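Local coordinates for protein Orf34 (Pseudomonas syringae pv. syringae, PDB 5KLP) that acetylates serine, threonine and lysine residues of proteins from acetyl-CoA, with inositol hexakisphosphate as cofactor, impairing the host microtubule network and immunity, at residues A108-T113 with H123-D128; T138-E143 with A176-Q181; G217-E222 with H248-A253. The protein carries 10 engineered substitutions. One frame throughout, in Å; residues are numbered along the deposited sequence.

Contact 1: residues A108-T113 with H123-D128; sequences AIFPQT and HHVMAD
Ala-108 and Ala-127 exchange two backbone hydrogen bonds, Ala-108 N to Ala-127 O and Ala-127 N to Ala-108 O, both 2.7 Å. They form a hydrogen-bonded pair between antiparallel strands, Ile-109 faces Met-126 in the non-hydrogen-bonded pair that follows, and Phe-110 and Val-125 make the next hydrogen-bonded pair. There the ladder slackens: Val-125 N reaches Phe-110 O at 3.2 Å, while the bond from Phe-110 N to Val-125 O is weak. Beyond the strand end Gln-112 bends at chi2 (-64°), which brings its NE2 to a weak bond with His-123 O and to 3.3 Å from Val-125 CG1.

The two strands are neighbours in the central mixed sheet of this YopJ-family acetyltransferase, whose clan is that of the CA cysteine peptidases, and the active-site residue His-123 lies just ahead of strand 125-130. Its ND1 is bonded to Leu-121 O, its NE2 to a citric acid molecule, probably from the crystallisation liquor.

Phe-110, Val-125 and Ala-127 share one face. With CG between backbone N and carbonyl carbon (chi1 56°), the Phe-110 ring receives Val-125 CG2 in a CH-pi contact, 4.0 Å from its centroid, and Ala-127 CB at its edge, in plane. On the other face Ile-109 CG1 meets Met-126 CG at 4.2 Å. Past the strand ends, Pro-111 CB makes a CH-pi contact over the His-124 ring, 3.8 Å from the centroid.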
loop_
_atom_site.group_PDB
_atom_site.type_symbol
_atom_site.label_atom_id
_atom_site.label_comp_id
_atom_site.label_asym_id
_atom_site.label_seq_id
_atom_site.Cartn_x
_atom_site.Cartn_y
_atom_site.Cartn_z
ATOM N N ALA A 108 5.203 8.532 0.078
ATOM C CA ALA A 108 5.121 8.720 1.516
ATOM C C ALA A 108 4.257 7.630 2.145
ATOM O O ALA A 108 3.208 7.279 1.599
ATOM C CB ALA A 108 4.555 10.097 1.839
ATOM N N ILE A 109 4.697 7.107 3.288
ATOM C CA ILE A 109 3.892 6.199 4.091
ATOM C C ILE A 109 3.610 6.854 5.432
ATOM O O ILE A 109 4.512 7.385 6.076
ATOM C CB ILE A 109 4.598 4.851 4.300
ATOM C CG1 ILE A 109 4.861 4.179 2.949
ATOM C CG2 ILE A 109 3.779 3.930 5.225
ATOM C CD1 ILE A 109 5.739 2.942 3.031
ATOM N N PHE A 110 2.357 6.838 5.859
ATOM C CA PHE A 110 2.021 7.489 7.115
ATOM C C PHE A 110 0.805 6.815 7.715
ATOM O O PHE A 110 -0.019 6.259 6.991
ATOM C CB PHE A 110 1.778 8.994 6.907
ATOM C CG PHE A 110 0.713 9.304 5.887
ATOM C CD1 PHE A 110 -0.619 9.392 6.254
ATOM C CD2 PHE A 110 1.053 9.503 4.559
ATOM C CE1 PHE A 110 -1.612 9.685 5.297
ATOM C CE2 PHE A 110 0.071 9.787 3.593
ATOM C CZ PHE A 110 -1.259 9.878 3.969
ATOM N N PRO A 111 0.698 6.847 9.044
ATOM C CA PRO A 111 -0.471 6.279 9.710
ATOM C C PRO A 111 -1.633 7.265 9.649
ATOM O O PRO A 111 -1.412 8.428 9.290
ATOM C CB PRO A 111 0.020 6.078 11.140
ATOM C CG PRO A 111 0.980 7.239 11.337
ATOM C CD PRO A 111 1.675 7.386 10.011
ATOM N N GLN A 112 -2.837 6.808 9.975
ATOM C CA GLN A 112 -3.985 7.700 10.085
ATOM C C GLN A 112 -4.007 8.369 11.451
ATOM O O GLN A 112 -3.454 7.840 12.412
ATOM C CB GLN A 112 -5.289 6.944 9.868
ATOM C CG GLN A 112 -5.316 6.149 8.581
ATOM C CD GLN A 112 -5.243 7.028 7.348
ATOM O OE1 GLN A 112 -5.811 8.115 7.308
ATOM N NE2 GLN A 112 -4.521 6.564 6.340
ATOM N N THR A 113 -4.672 9.516 11.542
ATOM C CA THR A 113 -4.771 10.235 12.810
ATOM C C THR A 113 -6.231 10.385 13.266
ATOM O O THR A 113 -7.125 10.645 12.466
ATOM C CB THR A 113 -4.115 11.614 12.681
ATOM O OG1 THR A 113 -2.744 11.455 12.289
ATOM C CG2 THR A 113 -4.209 12.392 13.991
ATOM N N HIS A 123 -3.132 1.871 10.648
ATOM C CA HIS A 123 -3.957 1.873 9.423
ATOM C C HIS A 123 -3.300 2.632 8.265
ATOM O O HIS A 123 -3.939 3.450 7.587
ATOM C CB HIS A 123 -5.338 2.484 9.690
ATOM C CG HIS A 123 -6.190 1.649 10.588
ATOM N ND1 HIS A 123 -6.028 1.626 11.957
ATOM C CD2 HIS A 123 -7.190 0.782 10.309
ATOM C CE1 HIS A 123 -6.906 0.790 12.485
ATOM N NE2 HIS A 123 -7.624 0.267 11.506
ATOM N N HIS A 124 -2.026 2.351 8.054
ATOM C CA HIS A 124 -1.200 3.089 7.106
ATOM C C HIS A 124 -1.691 3.086 5.664
ATOM O O HIS A 124 -2.320 2.135 5.203
ATOM C CB HIS A 124 0.218 2.530 7.147
ATOM C CG HIS A 124 0.928 2.797 8.435
ATOM N ND1 HIS A 124 0.558 2.210 9.626
ATOM C CD2 HIS A 124 1.967 3.616 8.724
ATOM C CE1 HIS A 124 1.352 2.640 10.592
ATOM N NE2 HIS A 124 2.212 3.498 10.072
ATOM N N VAL A 125 -1.375 4.158 4.952
ATOM C CA VAL A 125 -1.580 4.203 3.513
ATOM C C VAL A 125 -0.308 4.715 2.870
ATOM O O VAL A 125 0.617 5.142 3.563
ATOM C CB VAL A 125 -2.763 5.105 3.121
ATOM C CG1 VAL A 125 -4.059 4.559 3.731
ATOM C CG2 VAL A 125 -2.492 6.541 3.567
HETATM N N MSE A 126 -0.265 4.651 1.545
HETATM C CA MSE A 126 0.862 5.134 0.765
HETATM C C MSE A 126 0.396 6.279 -0.105
HETATM O O MSE A 126 -0.629 6.158 -0.788
HETATM C CB MSE A 126 1.442 4.012 -0.098
HETATM C CG MSE A 126 2.798 4.320 -0.721
HETATM SE SE MSE A 126 2.693 5.324 -2.385
HETATM C CE MSE A 126 1.681 4.012 -3.457
ATOM N N ALA A 127 1.136 7.389 -0.096
ATOM C CA ALA A 127 0.822 8.473 -1.022
ATOM C C ALA A 127 1.937 8.641 -2.038
ATOM O O ALA A 127 3.113 8.732 -1.677
ATOM C CB ALA A 127 0.577 9.786 -0.280
ATOM N N ASP A 128 1.540 8.665 -3.307
ATOM C CA ASP A 128 2.433 8.898 -4.432
ATOM C C ASP A 128 2.224 10.334 -4.932
ATOM O O ASP A 128 1.114 10.708 -5.297
ATOM C CB ASP A 128 2.152 7.874 -5.539
ATOM C CG ASP A 128 3.110 7.999 -6.715
ATOM O OD1 ASP A 128 2.893 8.860 -7.590
ATOM O OD2 ASP A 128 4.085 7.227 -6.770
#

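Contact 2: residues T138-E143 with A176-Q181; sequences TIIITE and AIIETQ
Ile-141 and Glu-143 of strand 138-143 are bonded through both N and O to the parallel strand 176-179. Ile-141 N reaches Ala-176 O at 2.7 Å and Ile-178 N reaches Ile-141 O at 2.7 Å; Glu-143 N then bonds to Ile-178 O, and Glu-143 O receives Thr-180 N at 2.8 Å with an N-H...O angle of 174°. Together with Ala-176 N to Ile-139 O this makes an unbroken parallel ladder.

On one face the tip of Ile-178 lies against the branch of Ile-140, CD1 to CG2 at 3.5 Å. On the other, Ile-177 packs beside Ile-141, CG1 to CB at 4.3 Å, and its CG2 approaches the CB of Glu-143.

The strands are the two strands of a beta-alpha-beta unit whose crossover helix is 153-167, and that helix also reaches the carboxylate of the active-site residue Glu-143. CG lies opposite the backbone N (chi1 168°) and the chain then bends at chi2, which turns the acid away from strand 176-179: OE2 is hydrogen-bonded to His-158 NE2 and to Gln-154 NE2, OE1 to Ala-145 N. Glu-179, on the same face, is held differently, OE2 accepting a bond from Gln-181 NE2 at 2.7 Å and OE1 bonded to Thr-230 OG1 and Ile-147 N.

With its backbone N and O tied into the ladder and both carboxylate oxygens bonded, Glu-143 is probably held in position and in rotation, near Cys-189 and His-123 of the active site.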
loop_
_atom_site.group_PDB
_atom_site.type_symbol
_atom_site.label_atom_id
_atom_site.label_comp_id
_atom_site.label_asym_id
_atom_site.label_seq_id
_atom_site.Cartn_x
_atom_site.Cartn_y
_atom_site.Cartn_z
ATOM N N THR A 138 -0.081 17.073 -7.247
ATOM C CA THR A 138 -1.117 16.062 -7.410
ATOM C C THR A 138 -0.738 14.902 -6.510
ATOM O O THR A 138 0.447 14.652 -6.289
ATOM C CB THR A 138 -1.276 15.594 -8.862
ATOM O OG1 THR A 138 -0.015 15.120 -9.347
ATOM C CG2 THR A 138 -1.766 16.745 -9.758
ATOM N N ILE A 139 -1.745 14.235 -5.953
ATOM C CA ILE A 139 -1.523 13.244 -4.906
ATOM C C ILE A 139 -2.445 12.053 -5.103
ATOM O O ILE A 139 -3.654 12.199 -5.215
ATOM C CB ILE A 139 -1.741 13.835 -3.488
ATOM C CG1 ILE A 139 -0.791 15.012 -3.234
ATOM C CG2 ILE A 139 -1.535 12.764 -2.413
ATOM C CD1 ILE A 139 -1.098 15.805 -1.975
ATOM N N ILE A 140 -1.847 10.878 -5.171
ATOM C CA ILE A 140 -2.580 9.623 -5.248
ATOM C C ILE A 140 -2.379 8.871 -3.946
ATOM O O ILE A 140 -1.273 8.464 -3.641
ATOM C CB ILE A 140 -2.079 8.756 -6.392
ATOM C CG1 ILE A 140 -2.258 9.477 -7.728
ATOM C CG2 ILE A 140 -2.783 7.390 -6.393
ATOM C CD1 ILE A 140 -1.508 8.801 -8.840
ATOM N N ILE A 141 -3.437 8.693 -3.178
ATOM C CA ILE A 141 -3.338 7.911 -1.953
ATOM C C ILE A 141 -3.867 6.519 -2.206
ATOM O O ILE A 141 -5.029 6.352 -2.588
ATOM C CB ILE A 141 -4.117 8.561 -0.813
ATOM C CG1 ILE A 141 -3.533 9.937 -0.484
ATOM C CG2 ILE A 141 -4.117 7.653 0.434
ATOM C CD1 ILE A 141 -4.438 10.774 0.383
ATOM N N THR A 142 -3.022 5.513 -2.027
ATOM C CA THR A 142 -3.474 4.129 -2.209
ATOM C C THR A 142 -3.845 3.561 -0.851
ATOM O O THR A 142 -3.006 3.469 0.060
ATOM C CB THR A 142 -2.402 3.228 -2.859
ATOM O OG1 THR A 142 -1.242 3.202 -2.014
ATOM C CG2 THR A 142 -2.001 3.745 -4.229
ATOM N N GLU A 143 -5.117 3.208 -0.733
ATOM C CA GLU A 143 -5.697 2.598 0.456
ATOM C C GLU A 143 -5.744 1.089 0.235
ATOM O O GLU A 143 -6.543 0.611 -0.564
ATOM C CB GLU A 143 -7.114 3.153 0.691
ATOM C CG GLU A 143 -7.942 2.393 1.727
ATOM C CD GLU A 143 -7.281 2.377 3.099
ATOM O OE1 GLU A 143 -6.665 1.340 3.458
ATOM O OE2 GLU A 143 -7.387 3.411 3.813
ATOM N N ALA A 176 -6.589 12.000 -5.260
ATOM C CA ALA A 176 -7.352 10.771 -5.428
ATOM C C ALA A 176 -7.051 9.765 -4.325
ATOM O O ALA A 176 -5.900 9.586 -3.913
ATOM C CB ALA A 176 -7.057 10.135 -6.797
ATOM N N ILE A 177 -8.092 9.094 -3.856
ATOM C CA ILE A 177 -7.896 7.984 -2.945
ATOM C C ILE A 177 -8.318 6.725 -3.675
ATOM O O ILE A 177 -9.479 6.572 -4.061
ATOM C CB ILE A 177 -8.692 8.143 -1.646
ATOM C CG1 ILE A 177 -8.292 9.438 -0.940
ATOM C CG2 ILE A 177 -8.443 6.951 -0.749
ATOM C CD1 ILE A 177 -9.067 9.727 0.328
ATOM N N ILE A 178 -7.364 5.832 -3.876
ATOM C CA ILE A 178 -7.620 4.601 -4.595
ATOM C C ILE A 178 -7.721 3.439 -3.614
ATOM O O ILE A 178 -6.776 3.106 -2.894
ATOM C CB ILE A 178 -6.541 4.337 -5.639
ATOM C CG1 ILE A 178 -6.567 5.470 -6.674
ATOM C CG2 ILE A 178 -6.763 2.978 -6.316
ATOM C CD1 ILE A 178 -5.436 5.420 -7.660
ATOM N N GLU A 179 -8.905 2.846 -3.573
ATOM C CA GLU A 179 -9.192 1.779 -2.628
ATOM C C GLU A 179 -8.932 0.428 -3.287
ATOM O O GLU A 179 -9.624 0.074 -4.224
ATOM C CB GLU A 179 -10.643 1.882 -2.154
ATOM C CG GLU A 179 -11.135 0.699 -1.333
ATOM C CD GLU A 179 -12.608 0.816 -0.971
ATOM O OE1 GLU A 179 -12.925 1.653 -0.100
ATOM O OE2 GLU A 179 -13.448 0.088 -1.574
ATOM N N THR A 180 -7.960 -0.344 -2.804
ATOM C CA THR A 180 -7.683 -1.608 -3.494
ATOM C C THR A 180 -8.405 -2.817 -2.876
ATOM O O THR A 180 -8.747 -3.750 -3.595
ATOM C CB THR A 180 -6.162 -1.922 -3.537
ATOM O OG1 THR A 180 -5.707 -2.312 -2.236
ATOM C CG2 THR A 180 -5.356 -0.707 -3.996
ATOM N N GLN A 181 -8.680 -2.774 -1.570
ATOM C CA GLN A 181 -9.246 -3.924 -0.824
ATOM C C GLN A 181 -8.366 -5.164 -0.881
ATOM O O GLN A 181 -8.859 -6.294 -0.746
ATOM C CB GLN A 181 -10.660 -4.294 -1.342
ATOM C CG GLN A 181 -11.639 -3.106 -1.390
ATOM C CD GLN A 181 -13.052 -3.507 -1.810
ATOM O OE1 GLN A 181 -13.392 -4.699 -1.860
ATOM N NE2 GLN A 181 -13.886 -2.508 -2.109
#

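Contact 3: residues G217-E222 with H248-A253; sequences GTLSTE and HAAFGA
The imidazole of His-248 has the backbone of the loop over one face, with Leu-219 N 4.2 Å above the ring plane and offset toward the rim, and two oxygens near its edge. One is Glu-222 OE1, which accepts a hydrogen bond from His-248 ND1 (2.6 Å) on its syn side; carboxylate and ring planes stand 66° apart. The other is Gly-217 O, 3.1 Å from CE1 of His-248. NE2 is bonded to Ser-173 O, which should fix the ring's rotation; with a carboxylate at ND1 and a carbonyl O at NE2, the ring may well carry both protons.

Glu-222 reaches this far because its chain runs extended, with chi1 -176° and chi2 178°. Its OE2 receives the backbone N of Ala-249 at 3.2 Å, from above the carboxylate plane, and also pairs with Arg-226.

Strand 248-251 is an outermost strand of the mixed sheet, and the loop leaving helix 204-215 runs along it, on the side of His-248 and Ala-250. Gly-217, with its positive phi, is the C-prime residue of the Schellman motif ending that helix; a type II turn from Leu-219 to Glu-222 follows.

Leu-219 lays its CD2 on the strand, 3.7 Å from Ala-250 CB and 3.8 Å from His-248 CB.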
loop_
_atom_site.group_PDB
_atom_site.type_symbol
_atom_site.label_atom_id
_atom_site.label_comp_id
_atom_site.label_asym_id
_atom_site.label_seq_id
_atom_site.Cartn_x
_atom_site.Cartn_y
_atom_site.Cartn_z
ATOM N N GLY A 217 -7.868 17.959 -12.799
ATOM C CA GLY A 217 -9.005 17.698 -11.942
ATOM C C GLY A 217 -9.790 16.464 -12.324
ATOM O O GLY A 217 -10.986 16.389 -12.057
ATOM N N THR A 218 -9.133 15.493 -12.954
ATOM C CA THR A 218 -9.854 14.307 -13.388
ATOM C C THR A 218 -9.112 13.006 -13.066
ATOM O O THR A 218 -7.884 12.959 -13.037
ATOM C CB THR A 218 -10.165 14.382 -14.905
ATOM O OG1 THR A 218 -11.017 13.293 -15.281
ATOM C CG2 THR A 218 -8.885 14.339 -15.729
ATOM N N LEU A 219 -9.890 11.958 -12.820
ATOM C CA LEU A 219 -9.384 10.605 -12.574
ATOM C C LEU A 219 -10.069 9.608 -13.506
ATOM O O LEU A 219 -11.302 9.493 -13.518
ATOM C CB LEU A 219 -9.606 10.200 -11.116
ATOM C CG LEU A 219 -9.211 8.753 -10.761
ATOM C CD1 LEU A 219 -7.702 8.540 -10.894
ATOM C CD2 LEU A 219 -9.708 8.348 -9.367
ATOM N N SER A 220 -9.279 8.891 -14.293
ATOM C CA SER A 220 -9.852 7.971 -15.263
ATOM C C SER A 220 -10.694 6.891 -14.565
ATOM O O SER A 220 -10.367 6.449 -13.456
ATOM C CB SER A 220 -8.751 7.340 -16.121
ATOM O OG SER A 220 -9.276 6.326 -16.959
ATOM N N THR A 221 -11.803 6.538 -15.219
ATOM C CA THR A 221 -12.768 5.504 -14.807
ATOM C C THR A 221 -13.626 5.898 -13.605
ATOM O O THR A 221 -14.517 5.141 -13.211
ATOM C CB THR A 221 -12.090 4.142 -14.461
ATOM O OG1 THR A 221 -11.478 4.217 -13.166
ATOM C CG2 THR A 221 -11.053 3.736 -15.513
ATOM N N GLU A 222 -13.394 7.080 -13.048
ATOM C CA GLU A 222 -14.034 7.424 -11.782
ATOM C C GLU A 222 -15.550 7.357 -11.854
ATOM O O GLU A 222 -16.193 6.916 -10.902
ATOM C CB GLU A 222 -13.609 8.810 -11.296
ATOM C CG GLU A 222 -14.189 9.134 -9.923
ATOM C CD GLU A 222 -13.753 10.480 -9.387
ATOM O OE1 GLU A 222 -13.186 11.282 -10.164
ATOM O OE2 GLU A 222 -13.962 10.727 -8.180
ATOM N N HIS A 248 -11.059 12.698 -5.504
ATOM C CA HIS A 248 -11.465 11.572 -6.327
ATOM C C HIS A 248 -11.266 10.246 -5.608
ATOM O O HIS A 248 -10.470 10.129 -4.664
ATOM C CB HIS A 248 -10.689 11.558 -7.648
ATOM C CG HIS A 248 -10.702 12.868 -8.362
ATOM N ND1 HIS A 248 -11.726 13.248 -9.200
ATOM C CD2 HIS A 248 -9.820 13.896 -8.353
ATOM C CE1 HIS A 248 -11.471 14.451 -9.685
ATOM N NE2 HIS A 248 -10.318 14.864 -9.188
ATOM N N ALA A 249 -11.981 9.239 -6.086
ATOM C CA ALA A 249 -11.813 7.894 -5.576
ATOM C C ALA A 249 -12.135 6.866 -6.651
ATOM O O ALA A 249 -13.005 7.080 -7.498
ATOM C CB ALA A 249 -12.694 7.690 -4.344
ATOM N N ALA A 250 -11.443 5.736 -6.599
ATOM C CA ALA A 250 -11.704 4.644 -7.523
ATOM C C ALA A 250 -11.252 3.337 -6.913
ATOM O O ALA A 250 -10.503 3.310 -5.925
ATOM C CB ALA A 250 -11.004 4.874 -8.857
ATOM N N PHE A 251 -11.728 2.249 -7.499
ATOM C CA PHE A 251 -11.328 0.924 -7.070
ATOM C C PHE A 251 -10.019 0.553 -7.736
ATOM O O PHE A 251 -9.820 0.837 -8.926
ATOM C CB PHE A 251 -12.419 -0.093 -7.394
ATOM C CG PHE A 251 -12.057 -1.488 -7.013
ATOM C CD1 PHE A 251 -11.895 -1.828 -5.685
ATOM C CD2 PHE A 251 -11.894 -2.465 -7.981
ATOM C CE1 PHE A 251 -11.569 -3.120 -5.328
ATOM C CE2 PHE A 251 -11.567 -3.765 -7.628
ATOM C CZ PHE A 251 -11.400 -4.086 -6.302
ATOM N N GLY A 252 -9.129 -0.064 -6.964
ATOM C CA GLY A 252 -7.774 -0.357 -7.409
ATOM C C GLY A 252 -7.649 -1.060 -8.755
ATOM O O GLY A 252 -6.878 -0.622 -9.607
ATOM N N ALA A 253 -8.409 -2.136 -8.955
ATOM C CA ALA A 253 -8.305 -2.924 -10.184
ATOM C C ALA A 253 -8.664 -2.125 -11.433
ATOM O O ALA A 253 -8.215 -2.462 -12.527
ATOM C CB ALA A 253 -9.180 -4.164 -10.101
#

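All three contacts reach one mixed sheet. Contacts 1 and 2 lie deep in it and are directly joined, Met-126 O and Asp-128 N pairing with Thr-142 N and Ile-140 O; contact 3 sets a loop on 248-251, one of its two outermost strands, joined to contact 2 by Ile-177 N to His-248 O. The pairing is antiparallel in contact 1 and parallel in contact 2. Contact 2 holds Glu-143 within its ladder, while contact 1 ends in a loop that carries His-123 just before the strand. Contact 1 has apolar faces; contact 2 combines isoleucines with buried, hydrogen-bonded glutamates. Contact 3, partly buried, depends instead on a side-chain carboxylate gripping histidine and backbone.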